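Local coordinates for putative TOXIN related protein (Parabacteroides distasonis ATCC 8503, PDB 3K0Y), which is of unknown function but is a NigD-like protein, probably exported, made of an OB domain and a beta-sandwich domain, at residues W12-T17 with V56-L61; T132-N137 with H154-D159; D146-E151 with S175-K180. One frame throughout, in Å; residues are numbered along the deposited sequence.

Interaction 1 (W12-T17 with V56-L61)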
loop_
_atom_site.group_PDB
_atom_site.type_symbol
_atom_site.label_atom_id
_atom_site.label_comp_id
_atom_site.label_asym_id
_atom_site.label_seq_id
_atom_site.Cartn_x
_atom_site.Cartn_y
_atom_site.Cartn_z
ATOM N N TRP A 12 -8.792 11.451 -14.915
ATOM C CA TRP A 12 -7.751 11.298 -13.903
ATOM C C TRP A 12 -7.554 9.813 -13.543
ATOM O O TRP A 12 -8.504 9.028 -13.529
ATOM C CB TRP A 12 -8.136 12.067 -12.647
ATOM C CG TRP A 12 -8.304 13.537 -12.843
ATOM C CD1 TRP A 12 -9.476 14.237 -12.814
ATOM C CD2 TRP A 12 -7.270 14.500 -13.099
ATOM N NE1 TRP A 12 -9.241 15.564 -13.035
ATOM C CE2 TRP A 12 -7.896 15.759 -13.221
ATOM C CE3 TRP A 12 -5.880 14.417 -13.253
ATOM C CZ2 TRP A 12 -7.178 16.937 -13.488
ATOM C CZ3 TRP A 12 -5.163 15.586 -13.512
ATOM C CH2 TRP A 12 -5.818 16.829 -13.628
ATOM N N ILE A 13 -6.316 9.431 -13.255
ATOM C CA ILE A 13 -6.037 8.115 -12.718
ATOM C C ILE A 13 -5.297 8.307 -11.427
ATOM O O ILE A 13 -4.332 9.037 -11.381
ATOM C CB ILE A 13 -5.257 7.227 -13.688
ATOM C CG1 ILE A 13 -5.910 7.289 -15.088
ATOM C CG2 ILE A 13 -5.284 5.768 -13.174
ATOM C CD1 ILE A 13 -5.440 6.215 -16.097
ATOM N N ALA A 14 -5.790 7.683 -10.358
ATOM C CA ALA A 14 -5.185 7.823 -9.033
ATOM C C ALA A 14 -5.481 6.619 -8.113
ATOM O O ALA A 14 -6.465 5.887 -8.320
ATOM C CB ALA A 14 -5.669 9.133 -8.385
ATOM N N VAL A 15 -4.617 6.423 -7.110
ATOM C CA VAL A 15 -4.848 5.468 -6.055
ATOM C C VAL A 15 -5.760 6.182 -5.032
ATOM O O VAL A 15 -5.517 7.354 -4.707
ATOM C CB VAL A 15 -3.507 4.917 -5.466
ATOM C CG1 VAL A 15 -3.737 3.957 -4.255
ATOM C CG2 VAL A 15 -2.704 4.213 -6.549
ATOM N N ALA A 16 -6.847 5.515 -4.624
ATOM C CA ALA A 16 -7.816 6.039 -3.661
ATOM C C ALA A 16 -8.142 4.992 -2.616
ATOM O O ALA A 16 -8.120 3.786 -2.905
ATOM C CB ALA A 16 -9.126 6.412 -4.354
ATOM N N THR A 17 -8.544 5.460 -1.447
ATOM C CA THR A 17 -9.167 4.604 -0.460
ATOM C C THR A 17 -10.686 4.613 -0.615
ATOM O O THR A 17 -11.305 5.654 -0.713
ATOM C CB THR A 17 -8.780 4.993 0.953
ATOM O OG1 THR A 17 -7.345 5.095 1.020
ATOM C CG2 THR A 17 -9.361 3.932 2.014
ATOM N N VAL A 56 -8.314 4.036 -9.545
ATOM C CA VAL A 56 -9.554 4.598 -10.031
ATOM C C VAL A 56 -9.354 5.531 -11.234
ATOM O O VAL A 56 -8.558 6.453 -11.171
ATOM C CB VAL A 56 -10.283 5.389 -8.923
ATOM C CG1 VAL A 56 -11.615 5.893 -9.435
ATOM C CG2 VAL A 56 -10.482 4.505 -7.633
ATOM N N ASN A 57 -10.113 5.282 -12.304
ATOM C CA ASN A 57 -10.180 6.137 -13.480
ATOM C C ASN A 57 -11.499 6.901 -13.349
ATOM O O ASN A 57 -12.575 6.290 -13.318
ATOM C CB ASN A 57 -10.167 5.283 -14.737
ATOM C CG ASN A 57 -10.150 6.124 -16.058
ATOM O OD1 ASN A 57 -10.651 7.256 -16.129
ATOM N ND2 ASN A 57 -9.552 5.549 -17.092
ATOM N N PHE A 58 -11.411 8.216 -13.175
ATOM C CA PHE A 58 -12.580 9.025 -12.893
ATOM C C PHE A 58 -12.567 10.351 -13.688
ATOM O O PHE A 58 -11.516 10.842 -14.122
ATOM C CB PHE A 58 -12.725 9.278 -11.378
ATOM C CG PHE A 58 -11.605 10.088 -10.773
ATOM C CD1 PHE A 58 -10.437 9.471 -10.335
ATOM C CD2 PHE A 58 -11.705 11.477 -10.652
ATOM C CE1 PHE A 58 -9.400 10.209 -9.797
ATOM C CE2 PHE A 58 -10.659 12.218 -10.094
ATOM C CZ PHE A 58 -9.506 11.569 -9.662
ATOM N N THR A 59 -13.761 10.895 -13.868
ATOM C CA THR A 59 -13.987 12.169 -14.544
ATOM C C THR A 59 -14.709 13.083 -13.561
ATOM O O THR A 59 -15.732 12.709 -12.991
ATOM C CB THR A 59 -14.856 11.964 -15.775
ATOM O OG1 THR A 59 -14.203 11.056 -16.677
ATOM C CG2 THR A 59 -15.153 13.312 -16.502
ATOM N N ILE A 60 -14.161 14.274 -13.352
ATOM C CA ILE A 60 -14.738 15.245 -12.430
ATOM C C ILE A 60 -15.996 15.850 -13.050
ATOM O O ILE A 60 -15.949 16.291 -14.185
ATOM C CB ILE A 60 -13.736 16.379 -12.152
ATOM C CG1 ILE A 60 -12.572 15.862 -11.290
ATOM C CG2 ILE A 60 -14.456 17.599 -11.532
ATOM C CD1 ILE A 60 -12.699 16.122 -9.789
ATOM N N LEU A 61 -17.100 15.868 -12.305
ATOM C CA LEU A 61 -18.381 16.376 -12.814
ATOM C C LEU A 61 -18.715 17.780 -12.301
ATOM O O LEU A 61 -19.427 18.544 -12.975
ATOM C CB LEU A 61 -19.518 15.427 -12.443
ATOM C CG LEU A 61 -19.440 13.993 -12.982
ATOM C CD1 LEU A 61 -20.702 13.212 -12.598
ATOM C CD2 LEU A 61 -19.237 13.983 -14.497
#
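Trp12 and Phe58 form an antiparallel hydrogen-bonded pair between two strands of the NigD-like OB domain, strand 11-22 and strand 52-62, with Trp12 N to Phe58 O at 2.9 Å and Phe58 N to Trp12 O at 3.0 Å. Beyond the backbone, Trp12 CB sits over one face of the Phe58 ring, a CH-pi contact with 3.6 Å from CB to the ring centroid. The indole continues past the rim of that ring, and the two ring planes are tilted by 34°. The CD1-NE1 edge of the indole also meets Ile60, whose CG1 lies 3.8 Å from Trp12 NE1, near the indole plane.

Ile13 faces the other surface of the sheet, beside Asn57, as a non-hydrogen-bonded pair. The side-chain OD1 of Asn57 is hydrogen-bonded to Asn79 ND2 of strand 74-88, the next strand of the sheet. Ile13 CA also makes a CA-H...O contact with Val56 O.

Ala14 returns to the face of Trp12 and closes a second hydrogen-bonded pair, with Val56 N to Ala14 O at 2.9 Å. Its CB reaches the edge of the Phe58 ring. Phe58 CG sits between its own backbone N and carbonyl carbon (chi1 64°), which brings the ring over to strand 11-22, under Trp12 CB and edge-on to Ala14 CB. Ile76 of strand 74-88 also packs on Phe58. Ala16 pairs on with Ala54 of strand 52-62, and Ala16 CB lies 4.0 Å from Val56 CG2.

Interaction 2 (T132-N137 with H154-D159); sequences TAHFIN and HNAYDD
His154 meets His134 rim to rim near the end of the hairpin strands 135-139 and 149-155. His154 NE2 and His134 ND1 share a hydrogen bond of 2.8 Å, and His154 ND1 bonds to Asp104 O. Asn155 pairs with Phe135 through two backbone bonds, including Phe135 N to Asn155 O at 2.9 Å. Asn155 OD1 accepts from Tyr157 N in an Asx turn. Ala156 starts a type II' turn that ends at Asp159, and Ala156 CA lies over the centre of the His134 ring, 3.9 Å from the centroid. The Tyr157 side chain crosses toward Phe135, and Tyr157 OH touches Phe135 CB and CD2, both at 3.3 Å. Asp158 OD1 takes the Thr132 hydroxyl OG1 at 2.7 Å on its syn side. Asp159 has CG anti to its backbone N (chi1 -156°), which turns the carboxylate to segment 132-137. There OD1 accepts from Thr132 N, from above the carboxylate plane, and also from Lys131 N. Asp159 OD2 accepts from His134 NE2 at 2.7 Å on its anti side, and also from Gly129 N. The imidazole and carboxylate planes stand 82° apart. Four N-H groups thus grip the carboxylate, and both ring nitrogens of His134 are engaged, which fixes its rotation.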
loop_
_atom_site.group_PDB
_atom_site.type_symbol
_atom_site.label_atom_id
_atom_site.label_comp_id
_atom_site.label_asym_id
_atom_site.label_seq_id
_atom_site.Cartn_x
_atom_site.Cartn_y
_atom_site.Cartn_z
ATOM N N THR A 132 2.131 -19.940 -10.103
ATOM C CA THR A 132 1.880 -19.872 -8.654
ATOM C C THR A 132 1.815 -18.435 -8.203
ATOM O O THR A 132 2.669 -17.630 -8.555
ATOM C CB THR A 132 2.994 -20.542 -7.799
ATOM O OG1 THR A 132 3.343 -21.791 -8.358
ATOM C CG2 THR A 132 2.535 -20.755 -6.353
ATOM N N ALA A 133 0.796 -18.177 -7.392
ATOM C CA ALA A 133 0.524 -16.916 -6.762
ATOM C C ALA A 133 1.709 -16.486 -5.859
ATOM O O ALA A 133 2.250 -17.294 -5.118
ATOM C CB ALA A 133 -0.791 -17.078 -5.932
ATOM N N HIS A 134 2.123 -15.225 -5.954
ATOM C CA HIS A 134 3.188 -14.686 -5.120
ATOM C C HIS A 134 2.600 -14.097 -3.822
ATOM O O HIS A 134 1.530 -13.538 -3.851
ATOM C CB HIS A 134 3.963 -13.612 -5.867
ATOM C CG HIS A 134 4.635 -14.086 -7.113
ATOM N ND1 HIS A 134 5.678 -13.395 -7.693
ATOM C CD2 HIS A 134 4.400 -15.163 -7.913
ATOM C CE1 HIS A 134 6.075 -14.046 -8.780
ATOM N NE2 HIS A 134 5.318 -15.123 -8.929
ATOM N N PHE A 135 3.318 -14.243 -2.702
ATOM C CA PHE A 135 2.904 -13.762 -1.380
ATOM C C PHE A 135 3.650 -12.458 -1.118
ATOM O O PHE A 135 4.861 -12.459 -1.147
ATOM C CB PHE A 135 3.339 -14.806 -0.364
ATOM C CG PHE A 135 2.699 -14.716 0.998
ATOM C CD1 PHE A 135 1.410 -14.233 1.182
ATOM C CD2 PHE A 135 3.366 -15.281 2.075
ATOM C CE1 PHE A 135 0.794 -14.248 2.427
ATOM C CE2 PHE A 135 2.784 -15.305 3.353
ATOM C CZ PHE A 135 1.466 -14.791 3.523
ATOM N N ILE A 136 2.913 -11.393 -0.812
ATOM C CA ILE A 136 3.411 -10.011 -0.738
ATOM C C ILE A 136 3.124 -9.532 0.677
ATOM O O ILE A 136 1.972 -9.553 1.114
ATOM C CB ILE A 136 2.634 -9.062 -1.719
ATOM C CG1 ILE A 136 2.611 -9.600 -3.142
ATOM C CG2 ILE A 136 3.240 -7.698 -1.791
ATOM C CD1 ILE A 136 4.049 -9.755 -3.734
ATOM N N ASN A 137 4.155 -9.110 1.399
ATOM C CA ASN A 137 3.954 -8.665 2.780
ATOM C C ASN A 137 4.873 -7.531 3.231
ATOM O O ASN A 137 5.918 -7.286 2.659
ATOM C CB ASN A 137 4.181 -9.828 3.744
ATOM C CG ASN A 137 3.071 -10.834 3.706
ATOM O OD1 ASN A 137 2.006 -10.604 4.263
ATOM N ND2 ASN A 137 3.304 -11.942 3.018
ATOM N N HIS A 154 8.681 -10.557 -0.551
ATOM C CA HIS A 154 8.108 -11.163 -1.741
ATOM C C HIS A 154 8.540 -12.610 -1.810
ATOM O O HIS A 154 9.763 -12.906 -1.781
ATOM C CB HIS A 154 8.536 -10.374 -2.970
ATOM C CG HIS A 154 8.266 -11.037 -4.293
ATOM N ND1 HIS A 154 9.282 -11.375 -5.152
ATOM C CD2 HIS A 154 7.115 -11.326 -4.946
ATOM C CE1 HIS A 154 8.775 -11.898 -6.257
ATOM N NE2 HIS A 154 7.458 -11.891 -6.154
ATOM N N ASN A 155 7.544 -13.501 -1.843
ATOM C CA ASN A 155 7.787 -14.933 -2.092
ATOM C C ASN A 155 7.138 -15.354 -3.396
ATOM O O ASN A 155 5.926 -15.340 -3.500
ATOM C CB ASN A 155 7.179 -15.776 -0.978
ATOM C CG ASN A 155 7.881 -17.107 -0.789
ATOM O OD1 ASN A 155 8.394 -17.692 -1.720
ATOM N ND2 ASN A 155 7.913 -17.569 0.441
ATOM N N ALA A 156 7.954 -15.747 -4.365
ATOM C CA ALA A 156 7.521 -16.292 -5.669
ATOM C C ALA A 156 7.327 -17.826 -5.676
ATOM O O ALA A 156 6.866 -18.395 -6.691
ATOM C CB ALA A 156 8.564 -15.922 -6.743
ATOM N N TYR A 157 7.726 -18.480 -4.581
ATOM C CA TYR A 157 7.683 -19.962 -4.443
ATOM C C TYR A 157 8.347 -20.624 -5.659
ATOM O O TYR A 157 9.480 -20.315 -5.981
ATOM C CB TYR A 157 6.235 -20.475 -4.190
ATOM C CG TYR A 157 5.581 -19.862 -2.962
ATOM C CD1 TYR A 157 5.937 -20.272 -1.670
ATOM C CD2 TYR A 157 4.652 -18.827 -3.098
ATOM C CE1 TYR A 157 5.337 -19.689 -0.542
ATOM C CE2 TYR A 157 4.066 -18.200 -1.979
ATOM C CZ TYR A 157 4.407 -18.633 -0.720
ATOM O OH TYR A 157 3.820 -18.011 0.335
ATOM N N ASP A 158 7.646 -21.508 -6.343
ATOM C CA ASP A 158 8.210 -22.207 -7.512
ATOM C C ASP A 158 7.768 -21.611 -8.848
ATOM O O ASP A 158 7.889 -22.262 -9.860
ATOM C CB ASP A 158 7.837 -23.707 -7.472
ATOM C CG ASP A 158 6.332 -23.950 -7.450
ATOM O OD1 ASP A 158 5.524 -23.009 -7.278
ATOM O OD2 ASP A 158 5.935 -25.110 -7.590
ATOM N N ASP A 159 7.234 -20.389 -8.848
ATOM C CA ASP A 159 6.800 -19.746 -10.082
ATOM C C ASP A 159 7.954 -19.578 -11.067
ATOM O O ASP A 159 8.930 -18.931 -10.764
ATOM C CB ASP A 159 6.195 -18.373 -9.816
ATOM C CG ASP A 159 5.258 -17.933 -10.902
ATOM O OD1 ASP A 159 4.593 -18.802 -11.552
ATOM O OD2 ASP A 159 5.149 -16.707 -11.087
#

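Interaction 3 (D146-E151 with S175-K180); sequences DPYTLE and SLPDTK
The turn leading into strand 149-155 of the beta-sandwich domain packs against the loop between strands 163-172 and 184-192. It is a type I turn from Asp146 to Thr149. Tyr148, within this turn, carries the polar part of the contact. Tyr148 OH donates to Pro177 O at 2.7 Å, coming in from above the carbonyl plane, 55° out of it. With CG beside the backbone N (chi1 -59°), the phenol extends to the loop, and Tyr148 OH also meets Thr179 CG2 at 3.5 Å. The ring flank is apolar: Tyr148 CE1 lies 4.0 Å from Pro177 CD and 4.2 Å from Leu176 CB. Next to it the two prolines cross at about a right angle, with Pro147 CB 3.6 Å from Pro177 CG. Leu176 points toward segment 146-151. Leu176 CD2 touches Pro147 O at 3.5 Å and Leu150 CD2 at 4.1 Å. Leu186 of strand 184-192 packs on both leucines, and Tyr203 of strand 195-203 also packs on Leu176. Pro147 O has its own hydrogen-bond partner in Gln140. The arrangement is a type I turn and an inter-strand loop meeting at one end of a beta-sandwich sheet, joined by proline and leucine packing and a tyrosine-to-carbonyl bond.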
loop_
_atom_site.group_PDB
_atom_site.type_symbol
_atom_site.label_atom_id
_atom_site.label_comp_id
_atom_site.label_asym_id
_atom_site.label_seq_id
_atom_site.Cartn_x
_atom_site.Cartn_y
_atom_site.Cartn_z
ATOM N N ASP A 146 12.750 -1.060 17.129
ATOM C CA ASP A 146 12.924 -0.412 15.826
ATOM C C ASP A 146 11.561 -0.433 15.139
ATOM O O ASP A 146 11.416 -0.996 14.067
ATOM C CB ASP A 146 13.995 -1.182 15.040
ATOM C CG ASP A 146 14.600 -0.373 13.853
ATOM O OD1 ASP A 146 14.176 0.824 13.564
ATOM O OD2 ASP A 146 15.514 -0.973 13.181
ATOM N N PRO A 147 10.546 0.179 15.767
ATOM C CA PRO A 147 9.170 0.028 15.247
ATOM C C PRO A 147 8.946 0.609 13.828
ATOM O O PRO A 147 8.117 0.085 13.063
ATOM C CB PRO A 147 8.310 0.745 16.293
ATOM C CG PRO A 147 9.239 1.642 17.026
ATOM C CD PRO A 147 10.602 1.057 16.949
ATOM N N TYR A 148 9.747 1.597 13.455
ATOM C CA TYR A 148 9.588 2.291 12.178
ATOM C C TYR A 148 10.510 1.786 11.098
ATOM O O TYR A 148 10.710 2.483 10.102
ATOM C CB TYR A 148 9.778 3.783 12.382
ATOM C CG TYR A 148 8.789 4.325 13.358
ATOM C CD1 TYR A 148 7.436 4.324 13.053
ATOM C CD2 TYR A 148 9.185 4.795 14.613
ATOM C CE1 TYR A 148 6.497 4.810 13.947
ATOM C CE2 TYR A 148 8.240 5.317 15.525
ATOM C CZ TYR A 148 6.907 5.310 15.179
ATOM O OH TYR A 148 5.944 5.785 16.013
ATOM N N THR A 149 11.070 0.593 11.299
ATOM C CA THR A 149 11.905 -0.068 10.306
ATOM C C THR A 149 11.076 -1.286 9.856
ATOM O O THR A 149 10.710 -2.172 10.677
ATOM C CB THR A 149 13.316 -0.516 10.824
ATOM O OG1 THR A 149 14.111 0.617 11.229
ATOM C CG2 THR A 149 14.085 -1.296 9.733
ATOM N N LEU A 150 10.783 -1.329 8.555
ATOM C CA LEU A 150 9.958 -2.374 7.962
ATOM C C LEU A 150 10.688 -3.091 6.848
ATOM O O LEU A 150 11.676 -2.577 6.312
ATOM C CB LEU A 150 8.667 -1.784 7.461
ATOM C CG LEU A 150 7.860 -0.940 8.442
ATOM C CD1 LEU A 150 6.857 -0.042 7.657
ATOM C CD2 LEU A 150 7.099 -1.821 9.389
ATOM N N GLU A 151 10.218 -4.302 6.521
ATOM C CA GLU A 151 10.744 -5.046 5.393
ATOM C C GLU A 151 9.601 -5.418 4.446
ATOM O O GLU A 151 8.590 -5.981 4.868
ATOM C CB GLU A 151 11.411 -6.338 5.837
ATOM C CG GLU A 151 12.568 -6.195 6.691
ATOM C CD GLU A 151 13.162 -7.551 7.169
ATOM O OE1 GLU A 151 12.535 -8.625 7.019
ATOM O OE2 GLU A 151 14.280 -7.508 7.698
ATOM N N SER A 175 -1.212 0.280 12.529
ATOM C CA SER A 175 -0.686 -0.532 13.621
ATOM C C SER A 175 0.705 -0.080 14.059
ATOM O O SER A 175 1.251 -0.664 14.984
ATOM C CB SER A 175 -0.594 -2.015 13.173
ATOM O OG SER A 175 0.441 -2.188 12.200
ATOM N N LEU A 176 1.301 0.915 13.402
ATOM C CA LEU A 176 2.574 1.448 13.872
ATOM C C LEU A 176 2.308 2.288 15.129
ATOM O O LEU A 176 1.219 2.840 15.265
ATOM C CB LEU A 176 3.276 2.304 12.832
ATOM C CG LEU A 176 3.785 1.570 11.580
ATOM C CD1 LEU A 176 4.348 2.619 10.604
ATOM C CD2 LEU A 176 4.791 0.471 11.913
ATOM N N PRO A 177 3.291 2.371 16.049
ATOM C CA PRO A 177 3.020 3.176 17.246
ATOM C C PRO A 177 2.726 4.627 16.897
ATOM O O PRO A 177 3.279 5.190 15.915
ATOM C CB PRO A 177 4.293 3.020 18.115
ATOM C CG PRO A 177 5.162 1.939 17.457
ATOM C CD PRO A 177 4.680 1.885 15.984
ATOM N N ASP A 178 1.831 5.228 17.676
ATOM C CA ASP A 178 1.425 6.611 17.439
ATOM C C ASP A 178 2.667 7.489 17.496
ATOM O O ASP A 178 3.474 7.335 18.374
ATOM C CB ASP A 178 0.386 7.082 18.448
ATOM C CG ASP A 178 -0.392 8.304 17.945
ATOM O OD1 ASP A 178 0.236 9.316 17.559
ATOM O OD2 ASP A 178 -1.635 8.246 17.903
ATOM N N THR A 179 2.844 8.360 16.514
ATOM C CA THR A 179 3.990 9.259 16.517
ATOM C C THR A 179 3.638 10.508 17.304
ATOM O O THR A 179 4.423 11.436 17.344
ATOM C CB THR A 179 4.409 9.697 15.105
ATOM O OG1 THR A 179 3.414 10.579 14.580
ATOM C CG2 THR A 179 4.607 8.502 14.195
ATOM N N LYS A 180 2.467 10.484 17.945
ATOM C CA LYS A 180 1.807 11.655 18.504
ATOM C C LYS A 180 1.361 12.397 17.248
ATOM O O LYS A 180 0.741 11.761 16.369
ATOM C CB LYS A 180 2.735 12.441 19.423
ATOM C CG LYS A 180 3.607 11.578 20.367
ATOM C CD LYS A 180 2.891 10.394 20.993
ATOM C CE LYS A 180 3.773 9.658 22.009
ATOM N NZ LYS A 180 3.440 9.979 23.427
#

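In the fold
Interaction 1 lies in the OB domain, while interactions 2 and 3 lie in the beta-sandwich domain. All three are partly buried and mix inner with outer residues. Interaction 1 is about 29 Å from interaction 2 and 30 Å from interaction 3, between centres, and touches neither. Interactions 2 and 3 use the two ends of strand 149-155, with centres about 25 Å apart. Their chemistry differs with place. In 12-17 with 56-61, regular strand pairing is topped by aromatic and aliphatic packing. In 132-137 with 154-159, beyond a short strand pair, histidines and aspartates join the segments. In 146-151 with 175-180, prolines and leucines pack beside one hydroxyl bond.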